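Local coordinates for lipase-esterase related protein (Clostridium acetobutylicum, PDB 3E0X) that is of unestablished function but has the alpha/beta hydrolase fold and is probably a hydrolase of the lipase and esterase kind, at residues L20-S25 / G95-G100; L29-E34 / E159-D164; K50-G53 / Q58-S61; Y64-N69 / M168-I173; V113-G118 / F228-N233. One frame throughout, in Å; residues are numbered along the deposited sequence.

Contact 1: residues L20-S25 / G95-G100; sequences LFVHGS and GAIVLG. With OXE (ortho-xylene), chain C.
Val22 on strand 18-22 meets Val98 and Ile97 of helix 93-102, which packs on the central sheet. Before it, Leu20 and Phe21 hold the strand in the sheet through backbone bonds to Ile89 and Leu47 of the flanking strands. The two branches of Val22 share the helix between them. The methyl CG2, beside the backbone N, lies alongside Val98, with Val22 CG2 3.8 Å from Val98 CG1, as the two side chains run past each other in opposite senses. CG1, turned anti to the backbone N (chi1 179°), reaches instead for the far end of Ile97, 4.2 Å from Ile97 CD1. Past the strand, His23 turns its side chain away from the helix, and its ring meets that of His52. Gly24 and Ser25 then line the pocket of the bound ortho-xylene. The carbonyl atom Ser25 O is 3.1 Å from the ligand methyl C2', and the Gly24 carbonyl carbon C lies 3.7 Å from that same methyl. Ser25 N is hydrogen-bonded to Ser92 OG, in a Gly-x-Ser-x-Gly sequence consistent with the nucleophile elbow of this fold. Across the two segments the chemistry is purely apolar, so burial and shape, not polar bonds, join helix to strand.

Contact 2: residues L29-E34 / E159-D164; sequences LKIFGE and ETLEKD
A partly buried loop-to-loop contact joins Lys30 and Ile31, in the 3-10 turn that follows strand 18-22, to Thr160 and Leu161, between helices 152-158 and 165-177. Its outer half is the lysine, which is modelled in two conformers; what follows holds for one of them, and the bond it makes is to that extent doubtful. The Lys30 chain runs past Thr160 in the opposite sense, CB and CE both lying against the threonine, with Lys30 CE 3.8 Å from Thr160 CB. A bend at chi3 (-59°) curls the end of the chain round so that Lys30 NZ gives a hydrogen bond of 3.1 Å to Thr160 O. The ammonium comes from well off the C=O axis, at a C=O...N angle of 117° and tilted 23° from the carbonyl plane. Asn28 ND2 is a second donor to this carbonyl oxygen. The inner half is Ile31: its CD1 meets Leu161 CD1 at 4.2 Å and also lies 4.0 Å from Thr160 OG1. The threonine hydroxyl has its own partner in Tyr157 O. Leu161 touches the bound ortho-xylene and packs on Met168 of helix 165-177, while Ile31 rests on Tyr91 at the end of strand 86-91 and on Phe228, so that Leu161 lines the pocket and Ile31 joins the turn to strand 86-91.

Contact 3: residues K50-G53 / Q58-S61; sequences KGHG and QCPS
Lys50 sends CG anti to its own N (chi1 -176°) and keeps its chain extended until chi4 (-93°), where it bends to bring NZ down on Gln58. The resulting hydrogen bond from Lys50 NZ to Gln58 O is short, 2.7 Å, and lies in the carbonyl plane on a lone pair. In Cys59, chi1 of -62° sets SG beside the backbone N and directs it at His52. Cys59 SG stands 3.5 Å from His52 CE1 and approaches the imidazole obliquely, 4.0 Å from the ring centroid. The backbones run close here: Cys59 CA makes a CH...O contact of 3.5 Å with Lys50 O, and Pro60 CD packs 3.9 Å from Lys50 CB. Lys50 O also accepts a bond of 2.9 Å from His52 ND1; this bond lies in the ring plane of His52 but meets the oxygen from above the carbonyl plane. With ND1 so engaged and NE2 bonded to Asp171, the imidazole is fixed in its rotation, with Cys59 SG against it. Gly51, at positive phi, carries the chain close past the sulfur, Gly51 O lying 3.6 Å from Cys59 SG. Gly51 and His52 together face Ser55 in the geometry of a G1 beta bulge. The whole is a tight part of the loop that leads from strand 43-47 to helix 63-76 in the alpha/beta hydrolase fold.

Contact 4: residues Y64-N69 / M168-I173; sequences YGYIDN and MINDLI
Tyr66 of helix 63-76 reaches Asp171 of helix 165-177 with its hydroxyl, and this one phenol spans most of the gap between segments 64-69 and 168-173, whose nearest CA atoms, those of Tyr66 and Asp171, are 10.2 Å apart. The tight part is a knot of polar atoms. Tyr66 OH donates to Asp171 OD1 at 2.6 Å, on the syn side and 19° out of the carboxylate plane, with ring and carboxylate turned steeply against each other. On the anti side the same oxygen receives Asn170 ND2 at 3.0 Å, a bond in the plane of the amide. With chi1 of 178°, Asn170 lays its amide back beside the aspartate; ND2 sits at the edge of the Tyr66 ring and has a further partner in Pro60 O. The other carboxylate oxygen, OD2, has two partners outside the segments, one of them Gly26 N, so this buried acid is gripped at both oxygens, which would be expected to favour its ionised form. The loose part is all the rest: the two segments bury little surface together, and on the outer side Tyr64 and Asp68 face solvent, Asp68 paired with Lys104. Around the knot, Met93 and Ile97 of helix 93-102 pack against the Tyr66 ring from the domain core, Cys59 and Pro60 adjoin it from the loop, and helix 126-133 covers Ile169 and Leu172 on the far side of helix 165-177.

Contact 5: residues V113-G118 / F228-N233; sequences VSLSGG and FLLVVN
Leu115, on strand 109-115, and Leu230, in the short helix 229-232, set their side chains obliquely across one another. The strand leucine puts CG anti to its backbone N (chi1 174°), which carries its branches out to the helix: CD2 reaches the base of the other side chain, with Leu115 CD2 3.8 Å from Leu230 CB, while CD1 turns to the neighbouring leucine, 4.5 Å from Leu229 CD2. Leu115 thus fits between the two residues that open the helix. Leu230 has its CG in the position between backbone N and carbonyl carbon (chi1 81°), and beyond it packs on Tyr91. Next along the chain, Ser116 points its side chain the same way but touches lightly, Ser116 OG being 4.4 Å from Leu229 CB. A water makes the polar link there: it donates to Ser116 OG at 2.8 Å and accepts from Leu230 N at 3.0 Å, so it ties this amide of the first helical turn to the serine. Phe228 turns its side chain away, and its carbonyl O takes the amides of both Val231 and Val232, closing the turn. In the alpha/beta hydrolase fold this region lies at the C-terminal ends of the parallel strands, where the active-site loops gather; His227, just before this segment, lines the ortho-xylene pocket and touches Ser116.

Overall arrangement
From the N terminus, strand 18-22 opens the loop that contact 1 closes at helix 93-102, and contact 3 is a short loop nested inside it. The turn at 29-34 starts the longer loop of contact 2, which also encloses contact 3 and crosses contact 1. Contact 4, opening on helix 63-76 once contact 3 has closed, crosses contacts 1 and 2 and ends on helix 165-177. Contact 5 begins after contact 1 closes, crosses contacts 2 and 4, and brings the C-terminal part back to the sheet. Contacts 3 and 4 adjoin, their centres about 7 Å apart; contacts 3 and 5 lie about 21 Å apart, centre to centre.

Contact 1: residues L20-S25 / G95-G100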
# COMPACT_ATOMS: atom_id res chain seq x y z
N LEU A 20 9.45 -2.12 4.87
CA LEU A 20 8.80 -3.20 4.12
C LEU A 20 7.63 -2.56 3.36
O LEU A 20 6.69 -2.05 3.98
CB LEU A 20 8.33 -4.29 5.09
CG LEU A 20 7.60 -5.47 4.45
CD1 LEU A 20 8.45 -6.21 3.46
CD2 LEU A 20 7.12 -6.44 5.51
N PHE A 21 7.70 -2.60 2.03
CA PHE A 21 6.74 -1.95 1.15
C PHE A 21 5.71 -2.95 0.68
O PHE A 21 6.06 -4.02 0.15
CB PHE A 21 7.44 -1.39 -0.10
CG PHE A 21 8.47 -0.31 0.19
CD1 PHE A 21 8.21 1.04 -0.10
CD2 PHE A 21 9.74 -0.63 0.70
CE1 PHE A 21 9.17 2.04 0.13
CE2 PHE A 21 10.70 0.36 0.92
CZ PHE A 21 10.44 1.68 0.64
N VAL A 22 4.44 -2.56 0.79
CA VAL A 22 3.32 -3.40 0.39
C VAL A 22 2.49 -2.62 -0.62
O VAL A 22 1.89 -1.58 -0.30
CB VAL A 22 2.43 -3.76 1.59
CG1 VAL A 22 1.27 -4.60 1.13
CG2 VAL A 22 3.24 -4.47 2.66
N HIS A 23 2.41 -3.16 -1.83
CA HIS A 23 1.74 -2.49 -2.94
C HIS A 23 0.21 -2.61 -2.83
O HIS A 23 -0.32 -3.18 -1.87
CB HIS A 23 2.23 -3.09 -4.26
CG HIS A 23 1.76 -4.48 -4.47
ND1 HIS A 23 2.54 -5.60 -4.26
CD2 HIS A 23 0.55 -4.94 -4.85
CE1 HIS A 23 1.83 -6.69 -4.53
NE2 HIS A 23 0.61 -6.31 -4.86
N GLY A 24 -0.47 -2.11 -3.85
CA GLY A 24 -1.93 -2.00 -3.81
C GLY A 24 -2.65 -2.83 -4.85
O GLY A 24 -2.12 -3.81 -5.40
N SER A 25 -3.89 -2.42 -5.10
CA SER A 25 -4.81 -3.17 -5.94
C SER A 25 -4.30 -3.27 -7.35
O SER A 25 -3.92 -2.26 -7.97
CB SER A 25 -6.14 -2.43 -5.99
OG SER A 25 -6.62 -2.28 -4.68
N GLY A 95 -2.34 -0.01 2.07
CA GLY A 95 -2.56 0.85 3.24
C GLY A 95 -3.45 0.13 4.25
O GLY A 95 -3.13 0.07 5.44
N ALA A 96 -4.57 -0.43 3.77
CA ALA A 96 -5.43 -1.20 4.65
C ALA A 96 -4.67 -2.41 5.19
O ALA A 96 -4.79 -2.75 6.36
CB ALA A 96 -6.70 -1.63 3.92
N ILE A 97 -3.87 -3.06 4.35
CA ILE A 97 -3.15 -4.27 4.77
C ILE A 97 -2.19 -3.93 5.92
O ILE A 97 -2.14 -4.67 6.93
CB ILE A 97 -2.41 -4.93 3.58
CG1 ILE A 97 -3.42 -5.48 2.59
CG2 ILE A 97 -1.47 -6.02 4.09
CD1 ILE A 97 -2.80 -5.80 1.23
N VAL A 98 -1.43 -2.84 5.79
CA VAL A 98 -0.43 -2.55 6.82
C VAL A 98 -1.08 -2.10 8.13
O VAL A 98 -0.55 -2.37 9.22
CB VAL A 98 0.72 -1.61 6.38
CG1 VAL A 98 1.46 -2.26 5.20
CG2 VAL A 98 0.18 -0.21 5.98
N LEU A 99 -2.25 -1.44 8.04
CA LEU A 99 -3.01 -1.16 9.25
C LEU A 99 -3.46 -2.48 9.91
O LEU A 99 -3.39 -2.64 11.15
CB LEU A 99 -4.21 -0.28 8.90
CG LEU A 99 -3.84 1.14 8.44
CD1 LEU A 99 -5.07 1.83 7.82
CD2 LEU A 99 -3.25 1.97 9.60
N GLY A 100 -3.90 -3.44 9.09
CA GLY A 100 -4.29 -4.75 9.64
C GLY A 100 -3.11 -5.48 10.28
O GLY A 100 -3.25 -6.15 11.31
C1 OXE C . -4.99 1.43 -7.65
C2 OXE C . -3.59 1.01 -7.83
C3 OXE C . -2.96 1.18 -9.06
C4 OXE C . -3.68 1.78 -10.10
C5 OXE C . -5.02 2.18 -9.94
C6 OXE C . -5.68 2.02 -8.71
C1' OXE C . -5.64 1.25 -6.29
C2' OXE C . -2.85 0.37 -6.69

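Contact 2: residues L29-E34 / E159-D164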
# COMPACT_ATOMS: atom_id res chain seq x y z
N LEU A 29 5.17 -5.01 -6.75
CA LEU A 29 6.20 -4.19 -6.11
C LEU A 29 6.83 -3.16 -7.05
O LEU A 29 7.45 -2.20 -6.60
CB LEU A 29 7.31 -5.09 -5.50
CG LEU A 29 8.11 -5.95 -6.48
CD1 LEU A 29 9.27 -5.18 -7.13
CD2 LEU A 29 8.69 -7.19 -5.76
N LYS A 30 6.66 -3.36 -8.37
CA LYS A 30 7.21 -2.45 -9.38
C LYS A 30 6.68 -1.01 -9.24
O LYS A 30 7.31 -0.05 -9.70
CB LYS A 30 6.91 -2.97 -10.79
CG LYS A 30 7.55 -4.34 -11.11
CD LYS A 30 7.10 -4.93 -12.47
CE LYS A 30 5.57 -5.13 -12.57
NZ LYS A 30 5.02 -5.50 -13.93
N ILE A 31 5.52 -0.86 -8.59
CA ILE A 31 4.88 0.44 -8.48
C ILE A 31 5.69 1.40 -7.60
O ILE A 31 5.52 2.62 -7.68
CB ILE A 31 3.41 0.30 -7.94
CG1 ILE A 31 2.57 1.55 -8.30
CG2 ILE A 31 3.39 0.01 -6.40
CD1 ILE A 31 2.35 1.75 -9.79
N PHE A 32 6.58 0.82 -6.77
CA PHE A 32 7.45 1.60 -5.88
C PHE A 32 8.77 2.03 -6.52
O PHE A 32 9.64 2.54 -5.83
CB PHE A 32 7.70 0.79 -4.60
CG PHE A 32 6.50 0.66 -3.70
CD1 PHE A 32 5.99 1.78 -3.06
CD2 PHE A 32 5.90 -0.58 -3.49
CE1 PHE A 32 4.89 1.66 -2.19
CE2 PHE A 32 4.83 -0.71 -2.62
CZ PHE A 32 4.30 0.43 -1.98
N GLY A 33 8.90 1.86 -7.84
CA GLY A 33 10.16 2.08 -8.52
C GLY A 33 10.74 3.47 -8.38
O GLY A 33 11.96 3.65 -8.36
N GLU A 34 9.87 4.48 -8.33
CA GLU A 34 10.37 5.84 -8.10
C GLU A 34 10.63 6.11 -6.63
O GLU A 34 11.64 6.69 -6.29
CB GLU A 34 9.42 6.89 -8.65
CG GLU A 34 9.35 6.92 -10.15
CD GLU A 34 10.73 7.05 -10.83
OE1 GLU A 34 11.40 8.08 -10.63
OE2 GLU A 34 11.10 6.13 -11.59
N GLU A 159 1.94 1.08 -16.86
CA GLU A 159 2.17 -0.16 -17.61
C GLU A 159 2.67 -1.31 -16.72
O GLU A 159 2.65 -2.46 -17.15
CB GLU A 159 3.12 0.08 -18.81
CG GLU A 159 4.02 -1.11 -19.27
CD GLU A 159 3.34 -2.12 -20.21
OE1 GLU A 159 2.42 -1.74 -20.97
OE2 GLU A 159 3.76 -3.30 -20.20
N THR A 160 3.09 -1.00 -15.49
CA THR A 160 3.51 -2.07 -14.58
C THR A 160 2.34 -2.78 -13.87
O THR A 160 2.55 -3.82 -13.18
CB THR A 160 4.50 -1.59 -13.47
OG1 THR A 160 3.81 -0.81 -12.48
CG2 THR A 160 5.65 -0.80 -14.06
N LEU A 161 1.13 -2.25 -14.04
CA LEU A 161 -0.04 -2.85 -13.42
C LEU A 161 -0.22 -4.26 -14.00
O LEU A 161 0.17 -4.54 -15.14
CB LEU A 161 -1.29 -2.04 -13.69
CG LEU A 161 -1.65 -1.01 -12.62
CD1 LEU A 161 -0.52 -0.08 -12.18
CD2 LEU A 161 -2.89 -0.22 -13.06
N GLU A 162 -0.81 -5.15 -13.21
CA GLU A 162 -1.06 -6.51 -13.64
C GLU A 162 -1.88 -6.54 -14.92
O GLU A 162 -2.82 -5.77 -15.08
CB GLU A 162 -1.82 -7.25 -12.54
CG GLU A 162 -0.99 -7.45 -11.27
CD GLU A 162 0.16 -8.43 -11.45
OE1 GLU A 162 -0.02 -9.47 -12.13
OE2 GLU A 162 1.25 -8.14 -10.96
N LYS A 163 -1.53 -7.46 -15.82
CA LYS A 163 -2.19 -7.52 -17.12
C LYS A 163 -3.51 -8.28 -17.12
O LYS A 163 -4.36 -8.03 -17.98
CB LYS A 163 -1.24 -8.08 -18.18
CG LYS A 163 -0.15 -7.12 -18.56
CD LYS A 163 0.78 -7.71 -19.62
CE LYS A 163 1.64 -6.63 -20.25
NZ LYS A 163 2.62 -6.09 -19.28
N ASP A 164 -3.68 -9.23 -16.21
CA ASP A 164 -4.97 -9.91 -16.12
C ASP A 164 -5.96 -9.04 -15.35
O ASP A 164 -5.73 -8.80 -14.17
CB ASP A 164 -4.83 -11.28 -15.43
CG ASP A 164 -6.17 -12.04 -15.30
OD1 ASP A 164 -7.26 -11.53 -15.67
OD2 ASP A 164 -6.12 -13.17 -14.81

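Contact 3: residues K50-G53 / Q58-S61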
# COMPACT_ATOMS: atom_id res chain seq x y z
N LYS A 50 0.54 -12.28 -2.77
CA LYS A 50 0.21 -13.54 -3.43
C LYS A 50 -0.63 -13.27 -4.67
O LYS A 50 -1.60 -12.49 -4.64
CB LYS A 50 -0.50 -14.45 -2.44
CG LYS A 50 -0.84 -15.88 -2.92
CD LYS A 50 -1.32 -16.74 -1.68
CE LYS A 50 -1.97 -18.02 -2.06
NZ LYS A 50 -3.43 -17.90 -2.16
N GLY A 51 -0.24 -13.91 -5.76
CA GLY A 51 -0.94 -13.75 -7.03
C GLY A 51 -0.57 -12.52 -7.85
O GLY A 51 -1.14 -12.30 -8.92
N HIS A 52 0.32 -11.69 -7.32
CA HIS A 52 0.77 -10.48 -8.00
C HIS A 52 2.25 -10.60 -8.31
O HIS A 52 2.98 -11.28 -7.57
CB HIS A 52 0.58 -9.26 -7.09
CG HIS A 52 -0.84 -9.01 -6.68
ND1 HIS A 52 -1.53 -9.82 -5.79
CD2 HIS A 52 -1.70 -8.00 -6.98
CE1 HIS A 52 -2.74 -9.34 -5.59
NE2 HIS A 52 -2.88 -8.23 -6.30
N GLY A 53 2.71 -9.94 -9.38
CA GLY A 53 4.13 -9.98 -9.73
C GLY A 53 4.62 -11.42 -9.78
O GLY A 53 4.01 -12.26 -10.42
N GLN A 58 -3.25 -18.08 -6.13
CA GLN A 58 -4.52 -17.35 -6.21
C GLN A 58 -4.44 -16.10 -5.32
O GLN A 58 -4.00 -16.18 -4.17
CB GLN A 58 -5.69 -18.26 -5.78
CG GLN A 58 -7.04 -17.59 -5.49
CD GLN A 58 -7.78 -17.14 -6.73
OE1 GLN A 58 -7.40 -17.46 -7.86
NE2 GLN A 58 -8.87 -16.38 -6.52
N CYS A 59 -4.85 -14.95 -5.85
CA CYS A 59 -4.89 -13.75 -5.02
C CYS A 59 -5.96 -13.96 -3.96
O CYS A 59 -7.08 -14.35 -4.28
CB CYS A 59 -5.31 -12.53 -5.82
SG CYS A 59 -4.24 -12.06 -7.19
N PRO A 60 -5.62 -13.73 -2.67
CA PRO A 60 -6.66 -13.71 -1.64
C PRO A 60 -7.79 -12.74 -2.01
O PRO A 60 -7.55 -11.69 -2.61
CB PRO A 60 -5.90 -13.21 -0.41
CG PRO A 60 -4.48 -13.69 -0.62
CD PRO A 60 -4.26 -13.57 -2.11
N SER A 61 -9.02 -13.09 -1.62
CA SER A 61 -10.19 -12.30 -1.98
C SER A 61 -10.52 -11.25 -0.95
O SER A 61 -11.41 -10.40 -1.17
CB SER A 61 -11.42 -13.18 -2.15
OG SER A 61 -11.26 -14.05 -3.25

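Contact 4: residues Y64-N69 / M168-I173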
# COMPACT_ATOMS: atom_id res chain seq x y z
N TYR A 64 -8.11 -9.33 4.80
CA TYR A 64 -7.67 -10.25 5.85
C TYR A 64 -6.73 -11.34 5.36
O TYR A 64 -5.77 -11.69 6.04
CB TYR A 64 -8.87 -10.88 6.54
CG TYR A 64 -9.70 -9.83 7.24
CD1 TYR A 64 -9.24 -9.24 8.43
CD2 TYR A 64 -10.93 -9.40 6.72
CE1 TYR A 64 -9.97 -8.28 9.08
CE2 TYR A 64 -11.68 -8.42 7.37
CZ TYR A 64 -11.20 -7.84 8.55
OH TYR A 64 -11.93 -6.88 9.20
N GLY A 65 -6.98 -11.88 4.18
CA GLY A 65 -6.07 -12.87 3.59
C GLY A 65 -4.69 -12.27 3.37
O GLY A 65 -3.69 -12.91 3.74
N TYR A 66 -4.64 -11.08 2.75
CA TYR A 66 -3.37 -10.39 2.54
C TYR A 66 -2.67 -10.07 3.86
O TYR A 66 -1.44 -10.26 3.97
CB TYR A 66 -3.56 -9.12 1.70
CG TYR A 66 -3.96 -9.36 0.27
CD1 TYR A 66 -3.07 -9.96 -0.63
CD2 TYR A 66 -5.19 -8.95 -0.20
CE1 TYR A 66 -3.42 -10.15 -1.97
CE2 TYR A 66 -5.56 -9.13 -1.55
CZ TYR A 66 -4.67 -9.74 -2.41
OH TYR A 66 -5.02 -9.91 -3.74
N ILE A 67 -3.43 -9.64 4.87
CA ILE A 67 -2.86 -9.35 6.20
C ILE A 67 -2.16 -10.59 6.77
O ILE A 67 -1.01 -10.50 7.20
CB ILE A 67 -3.96 -8.81 7.17
CG1 ILE A 67 -4.47 -7.42 6.75
CG2 ILE A 67 -3.49 -8.85 8.61
CD1 ILE A 67 -5.81 -7.03 7.38
N ASP A 68 -2.84 -11.73 6.71
CA ASP A 68 -2.24 -12.98 7.19
C ASP A 68 -0.99 -13.35 6.41
O ASP A 68 0.02 -13.79 6.98
CB ASP A 68 -3.27 -14.11 7.14
CG ASP A 68 -4.37 -13.95 8.18
OD1 ASP A 68 -4.23 -13.09 9.08
OD2 ASP A 68 -5.39 -14.69 8.09
N ASN A 69 -1.01 -13.15 5.09
CA ASN A 69 0.17 -13.46 4.28
C ASN A 69 1.35 -12.57 4.67
O ASN A 69 2.50 -13.04 4.72
CB ASN A 69 -0.09 -13.27 2.79
CG ASN A 69 -1.13 -14.23 2.20
OD1 ASN A 69 -1.47 -15.29 2.74
ND2 ASN A 69 -1.60 -13.84 1.04
N MSE A 168 -7.12 -6.95 -10.68
CA MSE A 168 -7.68 -5.65 -10.25
C MSE A 168 -9.13 -5.80 -9.72
O MSE A 168 -9.53 -5.20 -8.71
CB MSE A 168 -7.61 -4.64 -11.40
CG MSE A 168 -8.15 -3.28 -11.02
SE MSE A 168 -7.03 -2.36 -9.69
CE MSE A 168 -5.72 -1.63 -10.96
N ILE A 169 -9.93 -6.60 -10.42
CA ILE A 169 -11.31 -6.81 -9.99
C ILE A 169 -11.36 -7.46 -8.58
O ILE A 169 -12.06 -6.98 -7.68
CB ILE A 169 -12.09 -7.64 -11.06
CG1 ILE A 169 -12.28 -6.78 -12.32
CG2 ILE A 169 -13.44 -8.11 -10.51
CD1 ILE A 169 -12.75 -7.56 -13.52
N ASN A 170 -10.56 -8.51 -8.38
CA ASN A 170 -10.46 -9.16 -7.07
C ASN A 170 -10.10 -8.16 -5.99
O ASN A 170 -10.70 -8.13 -4.92
CB ASN A 170 -9.37 -10.21 -7.14
CG ASN A 170 -9.15 -10.93 -5.81
OD1 ASN A 170 -9.83 -11.91 -5.50
ND2 ASN A 170 -8.20 -10.44 -5.01
N ASP A 171 -9.09 -7.35 -6.28
CA ASP A 171 -8.56 -6.45 -5.27
C ASP A 171 -9.53 -5.31 -4.96
O ASP A 171 -9.64 -4.91 -3.80
CB ASP A 171 -7.20 -5.91 -5.72
CG ASP A 171 -6.10 -6.96 -5.70
OD1 ASP A 171 -6.31 -8.06 -5.12
OD2 ASP A 171 -5.01 -6.67 -6.24
N LEU A 172 -10.23 -4.77 -5.97
CA LEU A 172 -11.20 -3.69 -5.70
C LEU A 172 -12.40 -4.21 -4.91
O LEU A 172 -12.92 -3.49 -4.05
CB LEU A 172 -11.66 -3.02 -7.00
CG LEU A 172 -10.60 -2.14 -7.67
CD1 LEU A 172 -11.02 -1.73 -9.08
CD2 LEU A 172 -10.23 -0.93 -6.82
N ILE A 173 -12.80 -5.45 -5.16
CA ILE A 173 -13.85 -6.07 -4.35
C ILE A 173 -13.35 -6.23 -2.90
O ILE A 173 -14.09 -5.92 -1.95
CB ILE A 173 -14.33 -7.43 -4.96
CG1 ILE A 173 -15.06 -7.15 -6.28
CG2 ILE A 173 -15.17 -8.21 -3.96
CD1 ILE A 173 -15.39 -8.39 -7.14

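Contact 5: residues V113-G118 / F228-N233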
# COMPACT_ATOMS: atom_id res chain seq x y z
N VAL A 113 3.07 3.31 7.69
CA VAL A 113 2.63 4.41 6.83
C VAL A 113 1.59 3.89 5.85
O VAL A 113 1.80 2.88 5.16
CB VAL A 113 3.82 4.94 6.01
CG1 VAL A 113 3.36 6.03 5.05
CG2 VAL A 113 4.91 5.48 6.94
N SER A 114 0.47 4.61 5.79
CA SER A 114 -0.57 4.33 4.80
C SER A 114 -0.52 5.42 3.75
O SER A 114 -0.84 6.58 4.04
CB SER A 114 -1.96 4.28 5.45
OG SER A 114 -2.99 4.16 4.47
N LEU A 115 -0.09 5.04 2.55
CA LEU A 115 0.12 5.97 1.45
C LEU A 115 -1.04 5.81 0.47
O LEU A 115 -1.22 4.73 -0.11
CB LEU A 115 1.44 5.60 0.78
CG LEU A 115 1.89 6.30 -0.49
CD1 LEU A 115 1.92 7.79 -0.27
CD2 LEU A 115 3.26 5.74 -0.88
N SER A 116 -1.84 6.87 0.31
CA SER A 116 -3.00 6.80 -0.59
C SER A 116 -3.82 5.54 -0.31
O SER A 116 -4.11 4.73 -1.21
CB SER A 116 -2.56 6.86 -2.06
OG SER A 116 -1.61 7.89 -2.28
N GLY A 117 -4.18 5.38 0.97
CA GLY A 117 -4.90 4.23 1.47
C GLY A 117 -6.14 4.56 2.27
O GLY A 117 -6.85 5.56 2.04
N GLY A 118 -6.40 3.70 3.23
CA GLY A 118 -7.61 3.82 4.03
C GLY A 118 -7.82 2.55 4.84
O GLY A 118 -7.17 1.52 4.59
N PHE A 228 -1.49 8.53 -8.19
CA PHE A 228 -0.09 8.28 -8.56
C PHE A 228 0.86 9.26 -7.87
O PHE A 228 1.98 9.45 -8.33
CB PHE A 228 0.09 8.27 -10.09
CG PHE A 228 0.22 6.88 -10.68
CD1 PHE A 228 -0.31 5.75 -10.04
CD2 PHE A 228 0.83 6.73 -11.93
CE1 PHE A 228 -0.20 4.49 -10.64
CE2 PHE A 228 0.96 5.48 -12.52
CZ PHE A 228 0.44 4.35 -11.89
N LEU A 229 0.43 9.83 -6.75
CA LEU A 229 1.31 10.66 -5.92
C LEU A 229 2.67 10.00 -5.71
O LEU A 229 3.69 10.66 -5.79
CB LEU A 229 0.64 10.91 -4.56
CG LEU A 229 1.43 11.72 -3.53
CD1 LEU A 229 1.66 13.17 -3.98
CD2 LEU A 229 0.70 11.68 -2.17
N LEU A 230 2.67 8.69 -5.45
CA LEU A 230 3.94 7.97 -5.14
C LEU A 230 4.88 7.84 -6.34
O LEU A 230 6.03 7.39 -6.19
CB LEU A 230 3.66 6.56 -4.56
CG LEU A 230 3.33 5.41 -5.55
CD1 LEU A 230 3.30 4.08 -4.80
CD2 LEU A 230 2.05 5.59 -6.37
N VAL A 231 4.35 8.15 -7.54
CA VAL A 231 5.13 8.09 -8.77
C VAL A 231 5.53 9.50 -9.21
O VAL A 231 6.71 9.77 -9.46
CB VAL A 231 4.31 7.40 -9.90
CG1 VAL A 231 4.89 7.73 -11.27
CG2 VAL A 231 4.27 5.92 -9.66
N VAL A 232 4.56 10.42 -9.25
CA VAL A 232 4.84 11.77 -9.76
C VAL A 232 5.49 12.68 -8.72
O VAL A 232 6.12 13.69 -9.07
CB VAL A 232 3.59 12.45 -10.36
CG1 VAL A 232 3.04 11.59 -11.48
CG2 VAL A 232 2.53 12.70 -9.31
N ASN A 233 5.31 12.35 -7.44
CA ASN A 233 5.99 13.11 -6.38
C ASN A 233 6.64 12.15 -5.41
O ASN A 233 6.50 12.27 -4.19
CB ASN A 233 5.03 14.08 -5.66
CG ASN A 233 5.78 15.16 -4.87
OD1 ASN A 233 7.02 15.17 -4.82
ND2 ASN A 233 5.02 16.12 -4.30
O HOH W 1 0.12 7.56 -4.42